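Local structure of conjugal transfer protein TRWB (Escherichia coli, 1E9R) at residues V42-R54 with V407-E421. The protein probably couples DNA processing to transport in bacterial conjugation, as a hexameric, ring-helicase-like P-loop NTPase. Residues are numbered along the deposited sequence; the frame is centred on the assembly and turned at random.
Sequences VAGVPMPRDAEPR and VGFAGNRPIAKVPLE
Phe409 lies against Pro48, and its side chain, traced outward, runs through the middle of the contact between 42-54 and 407-421. The bond from CA to CB points toward 42-54, and with CG anti to the carbonyl carbon (chi1 -69°) the ring continues into it. Pro48 CD sits over the centre of the ring in a CH-pi contact, 3.5 Å from the centroid and only 6° off the normal. Farther out, Phe409 CE1 meets Val42 CG2 at 3.7 Å and also Met47 CB and CG, whereas CE2 has Val45 CG1 in the ring plane, again at 3.7 Å, and Pro46 O nearby. The tip, CZ, reaches Met47 CA at 3.8 Å and also touches Val42 CG2. Val407 CG1, from the same segment, lies over the opposite face, offset toward the rim.

Val42 and Val45 bound a type I' turn, the tight connection of a two-stranded beta hairpin. No hydrogen bond links this hairpin to 407-421, which carries the end of strand 404-408 and strand 415-419, both in the large mixed sheet of the P-loop NTPase fold; the join is mostly side-chain packing. At the turn, Ala43 CB packs on Leu420 CD2 at 3.7 Å.

At the other end, Pro48 CG covers one face of the Arg413 guanidinium, while Asp50 approaches its edge, Asp50 OD2 standing 3.5 Å from Arg413 NH2 in a long salt bridge with nearly coplanar groups. Asp50 OD1 forms a salt bridge with Arg54 NH2 at 2.8 Å, poorly angled as a hydrogen bond, and Arg54 also bridges to Asp402 of a neighbouring subunit.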
loop_
_atom_site.group_PDB
_atom_site.type_symbol
_atom_site.label_atom_id
_atom_site.label_comp_id
_atom_site.label_asym_id
_atom_site.label_seq_id
_atom_site.Cartn_x
_atom_site.Cartn_y
_atom_site.Cartn_z
ATOM N N VAL B 42 18.475 -12.528 -34.733
ATOM C CA VAL B 42 17.947 -11.463 -33.902
ATOM C C VAL B 42 18.792 -10.250 -34.236
ATOM O O VAL B 42 19.967 -10.193 -33.882
ATOM C CB VAL B 42 18.109 -11.788 -32.398
ATOM C CG1 VAL B 42 17.547 -10.641 -31.558
ATOM C CG2 VAL B 42 17.413 -13.107 -32.065
ATOM N N ALA B 43 18.205 -9.290 -34.938
ATOM C CA ALA B 43 18.934 -8.078 -35.320
ATOM C C ALA B 43 20.230 -8.418 -36.063
ATOM O O ALA B 43 21.243 -7.736 -35.911
ATOM C CB ALA B 43 19.251 -7.245 -34.083
ATOM N N GLY B 44 20.195 -9.480 -36.862
ATOM C CA GLY B 44 21.369 -9.873 -37.612
ATOM C C GLY B 44 22.275 -10.825 -36.858
ATOM O O GLY B 44 23.254 -11.331 -37.414
ATOM N N VAL B 45 21.961 -11.073 -35.591
ATOM C CA VAL B 45 22.781 -11.977 -34.794
ATOM C C VAL B 45 22.125 -13.343 -34.718
ATOM O O VAL B 45 20.960 -13.452 -34.347
ATOM C CB VAL B 45 22.982 -11.464 -33.356
ATOM C CG1 VAL B 45 23.982 -12.351 -32.639
ATOM C CG2 VAL B 45 23.451 -10.017 -33.365
ATOM N N PRO B 46 22.865 -14.404 -35.084
ATOM C CA PRO B 46 22.294 -15.753 -35.033
ATOM C C PRO B 46 21.960 -16.145 -33.600
ATOM O O PRO B 46 22.760 -15.976 -32.677
ATOM C CB PRO B 46 23.387 -16.624 -35.655
ATOM C CG PRO B 46 24.629 -15.892 -35.333
ATOM C CD PRO B 46 24.251 -14.445 -35.578
ATOM N N MET B 47 20.756 -16.668 -33.426
ATOM C CA MET B 47 20.284 -17.059 -32.122
ATOM C C MET B 47 20.732 -18.463 -31.737
ATOM O O MET B 47 20.545 -19.415 -32.490
ATOM C CB MET B 47 18.759 -16.946 -32.102
ATOM C CG MET B 47 18.092 -17.510 -30.867
ATOM S SD MET B 47 16.409 -16.898 -30.713
ATOM C CE MET B 47 16.239 -16.910 -28.921
ATOM N N PRO B 48 21.363 -18.601 -30.562
ATOM C CA PRO B 48 21.813 -19.915 -30.113
ATOM C C PRO B 48 20.615 -20.838 -30.152
ATOM O O PRO B 48 19.561 -20.522 -29.605
ATOM C CB PRO B 48 22.276 -19.649 -28.693
ATOM C CG PRO B 48 22.820 -18.270 -28.791
ATOM C CD PRO B 48 21.800 -17.549 -29.631
ATOM N N ARG B 49 20.772 -21.969 -30.819
ATOM C CA ARG B 49 19.698 -22.943 -30.941
ATOM C C ARG B 49 19.072 -23.318 -29.604
ATOM O O ARG B 49 17.856 -23.440 -29.500
ATOM C CB ARG B 49 20.224 -24.209 -31.620
ATOM C CG ARG B 49 20.223 -24.173 -33.130
ATOM C CD ARG B 49 18.935 -24.748 -33.634
ATOM N NE ARG B 49 19.055 -25.136 -35.027
ATOM C CZ ARG B 49 18.178 -25.910 -35.652
ATOM N NH1 ARG B 49 17.128 -26.372 -34.984
ATOM N NH2 ARG B 49 18.350 -26.214 -36.936
ATOM N N ASP B 50 19.909 -23.506 -28.589
ATOM C CA ASP B 50 19.442 -23.894 -27.263
ATOM C C ASP B 50 18.675 -22.771 -26.567
ATOM O O ASP B 50 18.022 -22.991 -25.544
ATOM C CB ASP B 50 20.630 -24.335 -26.391
ATOM C CG ASP B 50 21.637 -23.206 -26.138
ATOM O OD1 ASP B 50 21.265 -22.179 -25.523
ATOM O OD2 ASP B 50 22.812 -23.339 -26.552
ATOM N N ALA B 51 18.758 -21.569 -27.129
ATOM C CA ALA B 51 18.083 -20.418 -26.566
ATOM C C ALA B 51 16.661 -20.306 -27.106
ATOM O O ALA B 51 15.771 -19.772 -26.440
ATOM C CB ALA B 51 18.863 -19.166 -26.890
ATOM N N GLU B 52 16.446 -20.823 -28.311
ATOM C CA GLU B 52 15.137 -20.761 -28.946
ATOM C C GLU B 52 13.944 -21.155 -28.075
ATOM O O GLU B 52 12.989 -20.392 -27.950
ATOM C CB GLU B 52 15.140 -21.607 -30.212
ATOM C CG GLU B 52 15.897 -20.985 -31.342
ATOM C CD GLU B 52 15.955 -21.895 -32.529
ATOM O OE1 GLU B 52 15.064 -22.760 -32.652
ATOM O OE2 GLU B 52 16.886 -21.742 -33.338
ATOM N N PRO B 53 13.974 -22.355 -27.475
ATOM C CA PRO B 53 12.855 -22.779 -26.635
ATOM C C PRO B 53 12.842 -22.188 -25.223
ATOM O O PRO B 53 12.014 -22.575 -24.395
ATOM C CB PRO B 53 12.979 -24.297 -26.652
ATOM C CG PRO B 53 14.446 -24.491 -26.695
ATOM C CD PRO B 53 14.912 -23.470 -27.696
ATOM N N ARG B 54 13.757 -21.254 -24.951
ATOM C CA ARG B 54 13.810 -20.586 -23.651
ATOM C C ARG B 54 13.234 -19.168 -23.788
ATOM O O ARG B 54 13.268 -18.361 -22.863
ATOM C CB ARG B 54 15.240 -20.580 -23.085
ATOM C CG ARG B 54 15.649 -21.942 -22.503
ATOM C CD ARG B 54 17.002 -21.922 -21.751
ATOM N NE ARG B 54 18.158 -21.615 -22.608
ATOM C CZ ARG B 54 19.424 -21.549 -22.184
ATOM N NH1 ARG B 54 19.713 -21.768 -20.906
ATOM N NH2 ARG B 54 20.408 -21.265 -23.036
ATOM N N VAL B 407 21.313 -6.853 -27.680
ATOM C CA VAL B 407 20.946 -8.259 -27.675
ATOM C C VAL B 407 21.640 -9.021 -26.552
ATOM O O VAL B 407 22.875 -9.062 -26.496
ATOM C CB VAL B 407 21.297 -8.923 -29.029
ATOM C CG1 VAL B 407 20.842 -10.379 -29.041
ATOM C CG2 VAL B 407 20.642 -8.144 -30.162
ATOM N N GLY B 408 20.840 -9.619 -25.667
ATOM C CA GLY B 408 21.375 -10.385 -24.554
ATOM C C GLY B 408 20.763 -11.771 -24.479
ATOM O O GLY B 408 19.738 -11.972 -23.841
ATOM N N PHE B 409 21.397 -12.732 -25.137
ATOM C CA PHE B 409 20.910 -14.104 -25.144
ATOM C C PHE B 409 21.069 -14.742 -23.778
ATOM O O PHE B 409 21.886 -14.301 -22.975
ATOM C CB PHE B 409 21.658 -14.920 -26.195
ATOM C CG PHE B 409 21.334 -14.525 -27.608
ATOM C CD1 PHE B 409 20.032 -14.639 -28.097
ATOM C CD2 PHE B 409 22.321 -14.039 -28.457
ATOM C CE1 PHE B 409 19.719 -14.275 -29.422
ATOM C CE2 PHE B 409 22.020 -13.672 -29.783
ATOM C CZ PHE B 409 20.720 -13.791 -30.263
ATOM N N ALA B 410 20.283 -15.785 -23.529
ATOM C CA ALA B 410 20.304 -16.499 -22.257
ATOM C C ALA B 410 21.671 -17.098 -21.978
ATOM O O ALA B 410 22.475 -17.285 -22.897
ATOM C CB ALA B 410 19.250 -17.596 -22.266
ATOM N N GLY B 411 21.930 -17.397 -20.709
ATOM C CA GLY B 411 23.201 -17.988 -20.342
ATOM C C GLY B 411 24.367 -17.015 -20.262
ATOM O O GLY B 411 24.188 -15.802 -20.114
ATOM N N ASN B 412 25.572 -17.561 -20.374
ATOM C CA ASN B 412 26.790 -16.777 -20.276
ATOM C C ASN B 412 27.244 -16.224 -21.620
ATOM O O ASN B 412 28.261 -16.637 -22.169
ATOM C CB ASN B 412 27.873 -17.646 -19.643
ATOM C CG ASN B 412 29.106 -16.869 -19.298
ATOM O OD1 ASN B 412 29.025 -15.742 -18.818
ATOM N ND2 ASN B 412 30.267 -17.472 -19.522
ATOM N N ARG B 413 26.468 -15.283 -22.143
ATOM C CA ARG B 413 26.768 -14.645 -23.419
ATOM C C ARG B 413 26.942 -13.158 -23.205
ATOM O O ARG B 413 26.207 -12.547 -22.433
ATOM C CB ARG B 413 25.613 -14.806 -24.403
ATOM C CG ARG B 413 24.996 -16.164 -24.448
ATOM C CD ARG B 413 25.765 -17.087 -25.333
ATOM N NE ARG B 413 25.044 -18.339 -25.493
ATOM C CZ ARG B 413 25.430 -19.322 -26.298
ATOM N NH1 ARG B 413 26.545 -19.192 -27.022
ATOM N NH2 ARG B 413 24.695 -20.431 -26.383
ATOM N N PRO B 414 27.920 -12.551 -23.878
ATOM C CA PRO B 414 28.065 -11.110 -23.679
ATOM C C PRO B 414 26.915 -10.432 -24.431
ATOM O O PRO B 414 26.223 -11.081 -25.216
ATOM C CB PRO B 414 29.429 -10.815 -24.294
ATOM C CG PRO B 414 29.538 -11.847 -25.371
ATOM C CD PRO B 414 29.022 -13.090 -24.689
ATOM N N ILE B 415 26.690 -9.147 -24.178
ATOM C CA ILE B 415 25.630 -8.427 -24.867
ATOM C C ILE B 415 26.290 -7.584 -25.954
ATOM O O ILE B 415 27.494 -7.316 -25.896
ATOM C CB ILE B 415 24.849 -7.492 -23.916
ATOM C CG1 ILE B 415 25.774 -6.383 -23.415
ATOM C CG2 ILE B 415 24.260 -8.289 -22.759
ATOM C CD1 ILE B 415 25.092 -5.338 -22.560
ATOM N N ALA B 416 25.501 -7.163 -26.937
ATOM C CA ALA B 416 26.022 -6.362 -28.031
ATOM C C ALA B 416 25.028 -5.304 -28.515
ATOM O O ALA B 416 23.827 -5.544 -28.551
ATOM C CB ALA B 416 26.397 -7.280 -29.184
ATOM N N LYS B 417 25.538 -4.128 -28.874
ATOM C CA LYS B 417 24.706 -3.056 -29.400
ATOM C C LYS B 417 24.776 -3.258 -30.908
ATOM O O LYS B 417 25.824 -3.071 -31.528
ATOM C CB LYS B 417 25.285 -1.701 -29.014
ATOM C CG LYS B 417 24.482 -0.492 -29.472
ATOM C CD LYS B 417 25.211 0.784 -29.072
ATOM C CE LYS B 417 24.562 2.011 -29.667
ATOM N NZ LYS B 417 25.306 3.253 -29.326
ATOM N N VAL B 418 23.657 -3.668 -31.490
ATOM C CA VAL B 418 23.576 -3.949 -32.914
ATOM C C VAL B 418 22.455 -3.150 -33.566
ATOM O O VAL B 418 21.465 -2.816 -32.922
ATOM C CB VAL B 418 23.317 -5.461 -33.138
ATOM C CG1 VAL B 418 23.035 -5.746 -34.597
ATOM C CG2 VAL B 418 24.516 -6.258 -32.686
ATOM N N PRO B 419 22.610 -2.805 -34.851
ATOM C CA PRO B 419 21.549 -2.051 -35.512
ATOM C C PRO B 419 20.558 -2.992 -36.202
ATOM O O PRO B 419 20.909 -4.104 -36.619
ATOM C CB PRO B 419 22.316 -1.197 -36.504
ATOM C CG PRO B 419 23.373 -2.140 -36.942
ATOM C CD PRO B 419 23.857 -2.731 -35.633
ATOM N N LEU B 420 19.314 -2.539 -36.283
ATOM C CA LEU B 420 18.245 -3.274 -36.935
ATOM C C LEU B 420 18.190 -2.793 -38.375
ATOM O O LEU B 420 18.325 -1.597 -38.651
ATOM C CB LEU B 420 16.904 -2.980 -36.273
ATOM C CG LEU B 420 16.494 -3.905 -35.138
ATOM C CD1 LEU B 420 15.125 -3.494 -34.604
ATOM C CD2 LEU B 420 16.457 -5.339 -35.663
ATOM N N GLU B 421 17.985 -3.727 -39.289
ATOM C CA GLU B 421 17.916 -3.405 -40.705
ATOM C C GLU B 421 16.476 -3.510 -41.175
ATOM O O GLU B 421 15.852 -4.561 -41.014
ATOM C CB GLU B 421 18.791 -4.390 -41.474
ATOM C CG GLU B 421 18.729 -5.799 -40.874
ATOM C CD GLU B 421 19.900 -6.680 -41.282
ATOM O OE1 GLU B 421 20.672 -6.268 -42.182
ATOM O OE2 GLU B 421 20.042 -7.785 -40.700
#